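Local coordinates for ribose 5-phosphate isomerase (Giardia lamblia, PDB 3S5P), which probably interconverts ribose 5-phosphate and ribulose 5-phosphate in the pentose phosphate pathway, at residues Gly101-Cys107 and Asn120-Ala126; Phe38-Ala43 and Glu135-Leu141; Cys71-Thr75 and Ala96-Ile102; Ile83-Gly89 and Leu125-Thr131. All coordinates share one frame; numbering follows the deposited sequence.

The four contacts span the layers of one alpha/beta domain built on a five-stranded parallel sheet. Contacts 1 and 4 lie within the sheet, their centres about 12 Å apart, and share strand 124-128, which pairs with 104-106 in the first and 81-86 in the second. Contact 2 brings together helices 33-45 and 134-146, and its Leu39 and Leu141 rest on the strands of contact 4. Contact 3, on the opposite side of the chain's centre, its own centre about 22 Å from that of contact 2, joins helix 65-75 to the turn leading into strand 104-106. Contact 2 brackets all the others along the chain, while contacts 3 and 4 interleave. Contacts 1, 3 and 4 also meet the second subunit.

Contact 1 of 4, residues Gly101-Cys107 and Asn120-Ala126; sequences GIRCALC and NNANALA
With CG set between its own backbone N and carbonyl carbon (chi1 50°), the amide of Asn123 turns toward Gly101-Arg103 and holds that backbone at two points. ND2 donates to Gly101 O at 3.0 Å, and the acceptor lies in the amide plane. OD1 takes the N-H of Arg103 (OD1 to N 2.8 Å) in an almost straight bond of 176°. Arg103 answers through its carbonyl, whose O accepts from the backbone N-H of both Asn123 and Ala124, the first in the carbonyl plane and the second above it. A bend at chi3 (-65°) brings Arg103 NE within 2.9 Å of Asn121 O, in the guanidinium plane but above the plane of that carbonyl. Asn123 ND2 lies over one guanidinium face.

Regular parallel pairing follows: Ala105 N donates to Ala124 O at 3.0 Å, and Ala126 N to Ala105 O at 2.9 Å. Cys104 SG and Ala126 CB pack on one face at 3.7 Å, while Leu125 CD1 reaches Cys107 SG at 3.6 Å. The strands belong to a beta-alpha-beta unit whose connection is helix 110-118. Since both ends of the buried Asn123 amide bind backbone atoms, its rotation is fixed, and the side chain continues the main-chain pairing ahead of the point where the strands begin.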
# COMPACT_ATOMS: atom_id res chain seq x y z
N GLY A 101 -14.36 -4.87 4.06
CA GLY A 101 -13.99 -6.26 3.89
C GLY A 101 -12.91 -6.56 2.87
O GLY A 101 -12.66 -7.73 2.56
N ILE A 102 -12.28 -5.52 2.33
CA ILE A 102 -11.16 -5.63 1.42
C ILE A 102 -9.90 -5.06 2.07
O ILE A 102 -9.89 -3.95 2.62
CB ILE A 102 -11.40 -4.88 0.08
CG1 ILE A 102 -12.56 -5.52 -0.70
CG2 ILE A 102 -10.16 -4.91 -0.81
CD1 ILE A 102 -12.18 -6.80 -1.45
N ARG A 103 -8.83 -5.84 2.00
CA ARG A 103 -7.54 -5.43 2.48
C ARG A 103 -6.54 -5.59 1.33
O ARG A 103 -6.14 -6.72 0.98
CB ARG A 103 -7.15 -6.27 3.68
CG ARG A 103 -8.03 -5.96 4.88
CD ARG A 103 -8.01 -7.07 5.96
NE ARG A 103 -8.58 -8.35 5.52
CZ ARG A 103 -9.87 -8.62 5.48
NH1 ARG A 103 -10.77 -7.67 5.77
NH2 ARG A 103 -10.28 -9.83 5.10
N CYS A 104 -6.15 -4.46 0.76
CA CYS A 104 -5.36 -4.46 -0.45
C CYS A 104 -3.93 -4.02 -0.16
O CYS A 104 -3.67 -2.96 0.44
CB CYS A 104 -6.02 -3.61 -1.53
SG CYS A 104 -5.14 -3.53 -3.10
N ALA A 105 -3.02 -4.88 -0.58
CA ALA A 105 -1.61 -4.75 -0.32
C ALA A 105 -0.94 -4.39 -1.64
O ALA A 105 -1.00 -5.15 -2.59
CB ALA A 105 -1.08 -6.07 0.20
N LEU A 106 -0.33 -3.21 -1.71
CA LEU A 106 0.53 -2.85 -2.83
C LEU A 106 1.96 -3.30 -2.48
O LEU A 106 2.60 -2.75 -1.59
CB LEU A 106 0.49 -1.34 -3.06
CG LEU A 106 1.47 -0.78 -4.10
CD1 LEU A 106 1.28 -1.48 -5.44
CD2 LEU A 106 1.34 0.72 -4.19
N CYS A 107 2.46 -4.29 -3.20
CA CYS A 107 3.70 -4.98 -2.83
C CYS A 107 4.76 -4.75 -3.88
O CYS A 107 4.45 -4.79 -5.07
CB CYS A 107 3.42 -6.47 -2.81
SG CYS A 107 2.34 -6.96 -1.44
N ASN A 120 -1.26 -8.95 7.81
CA ASN A 120 -2.34 -8.02 7.43
C ASN A 120 -3.58 -8.67 6.84
O ASN A 120 -4.58 -7.98 6.62
CB ASN A 120 -1.81 -6.92 6.49
CG ASN A 120 -0.51 -6.28 7.00
OD1 ASN A 120 0.51 -6.31 6.32
ND2 ASN A 120 -0.53 -5.73 8.22
N ASN A 121 -3.52 -9.98 6.61
CA ASN A 121 -4.67 -10.72 6.05
C ASN A 121 -5.20 -10.09 4.76
O ASN A 121 -6.40 -9.99 4.55
CB ASN A 121 -5.81 -10.88 7.11
CG ASN A 121 -6.80 -11.95 6.72
OD1 ASN A 121 -6.45 -12.86 5.99
ND2 ASN A 121 -8.06 -11.83 7.18
N ALA A 122 -4.29 -9.67 3.88
CA ALA A 122 -4.69 -9.05 2.64
C ALA A 122 -5.44 -10.09 1.81
O ALA A 122 -5.06 -11.24 1.77
CB ALA A 122 -3.50 -8.52 1.88
N ASN A 123 -6.54 -9.67 1.18
CA ASN A 123 -7.24 -10.50 0.24
C ASN A 123 -7.24 -9.88 -1.16
O ASN A 123 -7.94 -10.34 -2.04
CB ASN A 123 -8.70 -10.80 0.72
CG ASN A 123 -9.45 -9.55 1.13
OD1 ASN A 123 -8.98 -8.43 0.92
ND2 ASN A 123 -10.62 -9.72 1.73
N ALA A 124 -6.48 -8.79 -1.35
CA ALA A 124 -6.30 -8.19 -2.66
C ALA A 124 -4.84 -7.83 -2.79
O ALA A 124 -4.24 -7.33 -1.84
CB ALA A 124 -7.17 -6.95 -2.83
N LEU A 125 -4.26 -8.11 -3.95
CA LEU A 125 -2.90 -7.72 -4.21
C LEU A 125 -2.94 -6.68 -5.33
O LEU A 125 -3.56 -6.92 -6.38
CB LEU A 125 -2.09 -8.94 -4.68
CG LEU A 125 -0.65 -8.68 -5.18
CD1 LEU A 125 0.23 -8.13 -4.05
CD2 LEU A 125 -0.02 -9.95 -5.76
N ALA A 126 -2.31 -5.53 -5.12
CA ALA A 126 -2.16 -4.54 -6.19
C ALA A 126 -0.76 -4.60 -6.75
O ALA A 126 0.20 -4.61 -5.99
CB ALA A 126 -2.47 -3.15 -5.70

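Contact 2 of 4, residues Phe38-Ala43 and Glu135-Leu141; sequences FLQQRA and EVAASIL
Leu39 forms the close-packed part of this helix-helix contact. Its CD2 methyl comes down on the backbone between Ala137 and Ala138, 3.6 Å from Ala138 CA, where the small alanine side chains let the leucine approach. Leu141 completes the apolar patch from the next turn: its CD2 lies 3.9 Å from Leu39 CB. The same Leu141 CD2 sits more loosely against Ala43 CB, at 4.3 Å.

The outer side is polar and more open. Arg42 grips Glu135 end-on there in a bidentate salt bridge, NH1 to OE1 at 3.0 Å and NH2 to OE2 at 2.9 Å. Both carboxylate oxygens are met on their syn sides, and the guanidinium and carboxylate planes are nearly coplanar, 28° apart. Phe38 stands between the two regimes: its CZ lies over the centre of the Arg42 guanidinium, while its CE2 touches Ala138 CB at 4.0 Å. The ring edge faces Glu135 OE2. Two bonds and the ring beneath thus restrict the rotation of an otherwise surface arginine.

The helix segments cross at -44° with their axes 10.1 Å apart. On the sheet side Leu39 rests on Val85 and Leu127, and Leu141 on Ile83. Such a pair of neighbouring helices, lying together on one face of a parallel sheet, is typical of the Rossmann-like alpha/beta sandwich of RpiB isomerases.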
# COMPACT_ATOMS: atom_id res chain seq x y z
N PHE A 38 -0.11 -12.88 -18.28
CA PHE A 38 1.12 -13.53 -17.91
C PHE A 38 1.00 -14.12 -16.48
O PHE A 38 1.27 -15.30 -16.27
CB PHE A 38 2.26 -12.51 -18.06
CG PHE A 38 3.55 -12.96 -17.49
CD1 PHE A 38 4.40 -13.77 -18.23
CD2 PHE A 38 3.94 -12.56 -16.21
CE1 PHE A 38 5.61 -14.20 -17.71
CE2 PHE A 38 5.14 -12.97 -15.68
CZ PHE A 38 5.98 -13.80 -16.42
N LEU A 39 0.56 -13.30 -15.52
CA LEU A 39 0.34 -13.75 -14.13
C LEU A 39 -0.74 -14.82 -14.05
O LEU A 39 -0.63 -15.76 -13.25
CB LEU A 39 -0.01 -12.58 -13.20
CG LEU A 39 1.00 -11.43 -13.10
CD1 LEU A 39 0.41 -10.28 -12.35
CD2 LEU A 39 2.26 -11.92 -12.42
N GLN A 40 -1.78 -14.68 -14.88
CA GLN A 40 -2.82 -15.73 -15.00
C GLN A 40 -2.24 -17.09 -15.42
O GLN A 40 -2.51 -18.10 -14.75
CB GLN A 40 -3.94 -15.32 -15.96
CG GLN A 40 -4.95 -14.37 -15.34
CD GLN A 40 -5.85 -13.70 -16.38
OE1 GLN A 40 -6.49 -12.68 -16.09
NE2 GLN A 40 -5.91 -14.27 -17.58
N GLN A 41 -1.44 -17.10 -16.49
CA GLN A 41 -0.77 -18.32 -16.94
C GLN A 41 0.05 -18.95 -15.82
O GLN A 41 -0.09 -20.14 -15.54
CB GLN A 41 0.12 -18.06 -18.17
N ARG A 42 0.89 -18.14 -15.17
CA ARG A 42 1.75 -18.59 -14.07
C ARG A 42 0.95 -19.21 -12.91
O ARG A 42 1.34 -20.24 -12.37
CB ARG A 42 2.63 -17.45 -13.54
CG ARG A 42 3.75 -17.02 -14.48
CD ARG A 42 4.83 -18.10 -14.63
NE ARG A 42 5.85 -17.74 -15.62
CZ ARG A 42 6.97 -17.05 -15.36
NH1 ARG A 42 7.22 -16.64 -14.13
NH2 ARG A 42 7.84 -16.78 -16.33
N ALA A 43 -0.14 -18.57 -12.51
CA ALA A 43 -0.99 -19.12 -11.46
C ALA A 43 -1.69 -20.43 -11.88
O ALA A 43 -1.81 -21.34 -11.07
CB ALA A 43 -2.00 -18.09 -10.96
N GLU A 135 8.79 -10.62 -13.94
CA GLU A 135 9.28 -11.74 -13.15
C GLU A 135 9.18 -11.44 -11.66
O GLU A 135 8.87 -12.32 -10.88
CB GLU A 135 10.70 -12.20 -13.56
CG GLU A 135 10.79 -12.84 -14.95
CD GLU A 135 9.96 -14.11 -15.12
OE1 GLU A 135 9.50 -14.69 -14.14
OE2 GLU A 135 9.77 -14.55 -16.27
N VAL A 136 9.41 -10.20 -11.28
CA VAL A 136 9.23 -9.78 -9.89
C VAL A 136 7.75 -9.80 -9.52
O VAL A 136 7.40 -10.20 -8.41
CB VAL A 136 9.87 -8.38 -9.63
CG1 VAL A 136 9.52 -7.82 -8.25
CG2 VAL A 136 11.36 -8.45 -9.78
N ALA A 137 6.88 -9.39 -10.44
CA ALA A 137 5.46 -9.41 -10.21
C ALA A 137 4.98 -10.86 -10.01
O ALA A 137 4.15 -11.13 -9.15
CB ALA A 137 4.72 -8.76 -11.38
N ALA A 138 5.50 -11.79 -10.81
CA ALA A 138 5.13 -13.21 -10.65
C ALA A 138 5.64 -13.78 -9.33
O ALA A 138 4.99 -14.62 -8.72
CB ALA A 138 5.63 -14.06 -11.85
N SER A 139 6.80 -13.34 -8.86
CA SER A 139 7.31 -13.97 -7.62
C SER A 139 6.64 -13.38 -6.39
O SER A 139 6.54 -14.05 -5.38
CB SER A 139 8.84 -13.97 -7.53
OG SER A 139 9.35 -12.72 -7.13
N ILE A 140 6.13 -12.15 -6.51
CA ILE A 140 5.29 -11.48 -5.50
C ILE A 140 3.94 -12.19 -5.39
O ILE A 140 3.48 -12.54 -4.27
CB ILE A 140 5.07 -9.97 -5.85
CG1 ILE A 140 6.39 -9.19 -5.70
CG2 ILE A 140 4.03 -9.33 -4.94
CD1 ILE A 140 6.33 -7.77 -6.22
N LEU A 141 3.31 -12.39 -6.55
CA LEU A 141 2.08 -13.12 -6.65
C LEU A 141 2.23 -14.52 -6.03
O LEU A 141 1.40 -14.96 -5.24
CB LEU A 141 1.68 -13.28 -8.13
CG LEU A 141 0.46 -14.20 -8.33
CD1 LEU A 141 -0.81 -13.61 -7.66
CD2 LEU A 141 0.20 -14.56 -9.79

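Contact 3 of 4, residues Cys71-Thr75 and Ala96-Ile102; sequences CEAVT and ANKMKGI. With SO4 (sulfate ion), chain D.
A type II beta turn from Met99 to Ile102 packs its two apolar end residues against the last turn of helix 65-75, with Cys71 at the meeting point. The turn is closed by a backbone bond from Ile102 N to Met99 O at 3.3 Å, and Gly101 supplies the positive phi of its third position.

Cys71 CB receives both partners: Ile102 CD1 presses on it at 3.5 Å, tighter than usual for two carbons, and Met99 SD lies at 3.5 Å as well. Met99 bends at chi3 (71°), so that CE too curls back toward Cys71 CB. The cysteine SG rests on Ala96 CB at 3.8 Å and stays close to the isoleucine as well. Ile102 is further bounded by Thr75, whose side chain crosses that of the isoleucine at about a right angle and brings its CG2 within 3.6 Å of Ile102 CD1. The threonine chi1 (76°) leaves that methyl, rather than OG1, against the isoleucine. Val74 CB makes a looser contact with Ile102 CD1 at 4.2 Å.

Lys98 leads off in another direction. Its NZ donates to O2 of a sulfate ion, probably from the crystallisation liquor, at 2.8 Å, and also reaches Asn97 O and Ile102 O of the second subunit.

Cys71 and Val74 also pack inward onto Cys82 of strand 81-86. The turn, part of the link from helix 90-97 to strand 104-106, thus lies against the end of helix 65-75, beside the dimer interface.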
# COMPACT_ATOMS: atom_id res chain seq x y z
N CYS A 71 -12.73 -6.70 -6.66
CA CYS A 71 -12.95 -6.80 -5.22
C CYS A 71 -14.26 -7.48 -4.95
O CYS A 71 -14.39 -8.18 -3.94
CB CYS A 71 -12.88 -5.43 -4.55
SG CYS A 71 -11.20 -4.79 -4.59
N GLU A 72 -15.22 -7.31 -5.86
CA GLU A 72 -16.56 -7.83 -5.62
C GLU A 72 -16.60 -9.35 -5.74
O GLU A 72 -17.50 -10.02 -5.19
CB GLU A 72 -17.58 -7.17 -6.56
CG GLU A 72 -17.98 -5.74 -6.14
CD GLU A 72 -18.85 -5.01 -7.19
OE1 GLU A 72 -19.10 -5.55 -8.29
OE2 GLU A 72 -19.28 -3.86 -6.90
N ALA A 73 -15.64 -9.91 -6.48
CA ALA A 73 -15.50 -11.38 -6.56
C ALA A 73 -15.12 -11.93 -5.16
O ALA A 73 -15.52 -13.02 -4.77
CB ALA A 73 -14.46 -11.76 -7.61
N VAL A 74 -14.35 -11.15 -4.42
CA VAL A 74 -13.91 -11.53 -3.09
C VAL A 74 -15.04 -11.32 -2.09
O VAL A 74 -15.36 -12.22 -1.32
CB VAL A 74 -12.65 -10.75 -2.67
CG1 VAL A 74 -12.26 -11.05 -1.21
CG2 VAL A 74 -11.51 -11.08 -3.62
N THR A 75 -15.67 -10.15 -2.12
CA THR A 75 -16.66 -9.82 -1.09
C THR A 75 -17.94 -10.64 -1.23
O THR A 75 -18.71 -10.76 -0.29
CB THR A 75 -16.97 -8.29 -1.01
OG1 THR A 75 -17.81 -7.89 -2.09
CG2 THR A 75 -15.73 -7.47 -1.08
N ALA A 96 -9.48 0.36 -3.43
CA ALA A 96 -9.82 -0.98 -2.97
C ALA A 96 -9.92 -1.02 -1.45
O ALA A 96 -10.88 -1.59 -0.88
CB ALA A 96 -8.81 -1.99 -3.47
N ASN A 97 -8.94 -0.43 -0.78
CA ASN A 97 -9.03 -0.34 0.68
C ASN A 97 -10.22 0.46 1.22
O ASN A 97 -10.58 0.27 2.38
CB ASN A 97 -7.73 0.15 1.28
CG ASN A 97 -6.71 -0.93 1.33
OD1 ASN A 97 -7.00 -2.02 1.81
ND2 ASN A 97 -5.52 -0.65 0.80
N LYS A 98 -10.83 1.34 0.40
CA LYS A 98 -12.06 2.06 0.82
C LYS A 98 -13.29 1.14 0.85
O LYS A 98 -14.37 1.54 1.32
CB LYS A 98 -12.37 3.26 -0.09
CG LYS A 98 -11.32 4.37 -0.13
CD LYS A 98 -11.32 5.33 1.04
CE LYS A 98 -10.30 6.49 0.83
NZ LYS A 98 -9.90 7.11 2.17
N MET A 99 -13.17 -0.07 0.32
CA MET A 99 -14.30 -0.98 0.37
C MET A 99 -14.28 -1.86 1.65
O MET A 99 -13.24 -2.41 2.07
CB MET A 99 -14.32 -1.85 -0.87
CG MET A 99 -14.34 -1.09 -2.20
SD MET A 99 -14.10 -2.26 -3.56
CE MET A 99 -15.68 -3.13 -3.54
N LYS A 100 -15.45 -2.01 2.25
CA LYS A 100 -15.57 -2.83 3.44
C LYS A 100 -15.12 -4.27 3.14
O LYS A 100 -15.42 -4.81 2.07
CB LYS A 100 -17.00 -2.75 3.97
CG LYS A 100 -17.31 -1.38 4.59
CD LYS A 100 -18.50 -1.44 5.54
CE LYS A 100 -18.21 -0.66 6.83
NZ LYS A 100 -19.00 -1.19 8.01
N GLY A 101 -14.36 -4.87 4.06
CA GLY A 101 -13.99 -6.26 3.89
C GLY A 101 -12.91 -6.56 2.87
O GLY A 101 -12.66 -7.73 2.56
N ILE A 102 -12.28 -5.52 2.33
CA ILE A 102 -11.16 -5.63 1.42
C ILE A 102 -9.90 -5.06 2.07
O ILE A 102 -9.89 -3.95 2.62
CB ILE A 102 -11.40 -4.88 0.08
CG1 ILE A 102 -12.56 -5.52 -0.70
CG2 ILE A 102 -10.16 -4.91 -0.81
CD1 ILE A 102 -12.18 -6.80 -1.45
S SO4 D . -12.65 9.07 1.45
O1 SO4 D . -13.50 10.18 1.87
O2 SO4 D . -12.43 8.17 2.58
O3 SO4 D . -13.33 8.32 0.40
O4 SO4 D . -11.38 9.56 0.93

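Contact 4 of 4, residues Ile83-Gly89 and Leu125-Thr131; sequences ILVCGTG and LALGGRT. With SO4 (sulfate ion), chain C.
Leu127 O takes the N-H of Cys86 at 2.8 Å, with the nitrogen arriving nearly along the C=O axis. The equally short bond from Leu84 N to Leu125 O has the same near-linear approach, and between them Leu127 N donates to Leu84 O at 2.9 Å, giving a regular parallel pairing of strands 81-86 and 124-128. Ile83 and Leu127 lie side by side on one face, CG2 against CD1 at 4.1 Å, and Ile83 CD1 reaches across to Leu125 CB. With CG1 of Ile83 anti to its carbonyl carbon (chi1 -45°), CG2 is left to face Leu127. Helices 33-45 and 134-146 pack over this face.

The strands then run into glycine-rich turns at the carboxyl end of the parallel sheet, where Rossmann-like folds commonly place their active site. A sulfate, probably from the crystallisation liquor, sits there at the start of helix 90-97, for which Gly89 is the N-cap. Thr88 N donates to its O2 at 2.9 Å, Gly87 N adds a weak bond to the same oxygen, and Gly91 N and Ile92 N also bind the ion. Such a nest of backbone N-H groups at a helix start is consistent with an anion-binding part of the RpiB active site.

The two turns remain joined by Gly129 N to Cys86 O at 2.8 Å and Arg130 N to Gly87 O at 2.9 Å. Gly128 CA passes 3.4 Å from Thr88 O in a C-H...O contact. The extended Arg130 side chain runs alongside Gly87, with the guanidinium edge toward Gly87 CA, and packs on Tyr111 of the second subunit.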
# COMPACT_ATOMS: atom_id res chain seq x y z
N ILE A 83 -6.32 -10.24 -7.70
CA ILE A 83 -5.06 -9.63 -8.10
C ILE A 83 -5.40 -8.50 -9.05
O ILE A 83 -6.10 -8.71 -10.02
CB ILE A 83 -4.15 -10.63 -8.83
CG1 ILE A 83 -4.13 -11.97 -8.09
CG2 ILE A 83 -2.74 -9.99 -9.10
CD1 ILE A 83 -3.69 -11.87 -6.56
N LEU A 84 -4.87 -7.30 -8.77
CA LEU A 84 -5.21 -6.13 -9.52
C LEU A 84 -3.98 -5.47 -10.15
O LEU A 84 -3.14 -4.89 -9.45
CB LEU A 84 -5.95 -5.16 -8.61
CG LEU A 84 -7.18 -5.65 -7.89
CD1 LEU A 84 -7.53 -4.63 -6.84
CD2 LEU A 84 -8.35 -5.90 -8.84
N VAL A 85 -3.88 -5.59 -11.47
CA VAL A 85 -2.79 -5.00 -12.26
C VAL A 85 -3.17 -3.59 -12.70
O VAL A 85 -4.14 -3.37 -13.43
CB VAL A 85 -2.43 -5.90 -13.45
CG1 VAL A 85 -1.17 -5.41 -14.17
CG2 VAL A 85 -2.27 -7.36 -12.97
N CYS A 86 -2.38 -2.64 -12.23
CA CYS A 86 -2.66 -1.22 -12.39
C CYS A 86 -1.44 -0.47 -13.02
O CYS A 86 -0.49 -1.11 -13.49
CB CYS A 86 -2.94 -0.66 -10.99
SG CYS A 86 -3.81 -1.82 -9.77
N GLY A 87 -1.47 0.86 -13.02
CA GLY A 87 -0.32 1.64 -13.47
C GLY A 87 0.79 1.56 -12.42
O GLY A 87 1.82 0.94 -12.66
N THR A 88 0.56 2.18 -11.27
CA THR A 88 1.45 2.09 -10.11
C THR A 88 0.87 1.16 -9.05
O THR A 88 1.60 0.56 -8.27
CB THR A 88 1.66 3.48 -9.45
OG1 THR A 88 0.40 3.93 -8.92
CG2 THR A 88 2.19 4.50 -10.50
N GLY A 89 -0.44 1.03 -9.01
CA GLY A 89 -1.08 0.25 -7.95
C GLY A 89 -1.60 1.16 -6.86
O GLY A 89 -2.46 0.77 -6.09
N LEU A 125 -4.26 -8.11 -3.95
CA LEU A 125 -2.90 -7.72 -4.21
C LEU A 125 -2.94 -6.68 -5.33
O LEU A 125 -3.56 -6.92 -6.38
CB LEU A 125 -2.09 -8.94 -4.68
CG LEU A 125 -0.65 -8.68 -5.18
CD1 LEU A 125 0.23 -8.13 -4.05
CD2 LEU A 125 -0.02 -9.95 -5.76
N ALA A 126 -2.31 -5.53 -5.12
CA ALA A 126 -2.16 -4.54 -6.19
C ALA A 126 -0.76 -4.60 -6.75
O ALA A 126 0.20 -4.61 -5.99
CB ALA A 126 -2.47 -3.15 -5.70
N LEU A 127 -0.65 -4.63 -8.07
CA LEU A 127 0.65 -4.57 -8.73
C LEU A 127 0.71 -3.41 -9.74
O LEU A 127 -0.25 -3.12 -10.42
CB LEU A 127 0.95 -5.88 -9.42
CG LEU A 127 1.11 -7.13 -8.55
CD1 LEU A 127 1.01 -8.34 -9.41
CD2 LEU A 127 2.45 -7.11 -7.77
N GLY A 128 1.85 -2.75 -9.83
CA GLY A 128 2.03 -1.64 -10.76
C GLY A 128 2.73 -2.15 -12.01
O GLY A 128 3.94 -2.37 -11.96
N GLY A 129 1.99 -2.33 -13.10
CA GLY A 129 2.57 -2.75 -14.40
C GLY A 129 3.64 -1.79 -14.92
O GLY A 129 4.56 -2.19 -15.63
N ARG A 130 3.51 -0.51 -14.57
CA ARG A 130 4.48 0.50 -15.02
C ARG A 130 5.72 0.53 -14.13
O ARG A 130 6.72 1.15 -14.48
CB ARG A 130 3.85 1.90 -14.97
CG ARG A 130 2.68 2.16 -15.87
CD ARG A 130 2.29 3.65 -15.72
NE ARG A 130 1.04 4.02 -16.38
CZ ARG A 130 0.96 4.81 -17.45
NH1 ARG A 130 2.06 5.33 -18.00
NH2 ARG A 130 -0.22 5.09 -17.99
N THR A 131 5.65 -0.11 -12.96
CA THR A 131 6.72 0.03 -11.95
C THR A 131 7.39 -1.30 -11.61
O THR A 131 8.50 -1.32 -11.10
CB THR A 131 6.22 0.66 -10.62
OG1 THR A 131 5.17 -0.16 -10.06
CG2 THR A 131 5.73 2.09 -10.85
S SO4 C . -3.23 3.51 -10.24
O1 SO4 C . -2.94 4.83 -9.62
O2 SO4 C . -2.17 3.27 -11.23
O3 SO4 C . -3.33 2.28 -9.41
O4 SO4 C . -4.56 3.63 -10.86
O HOH W 1 4.14 0.69 -7.99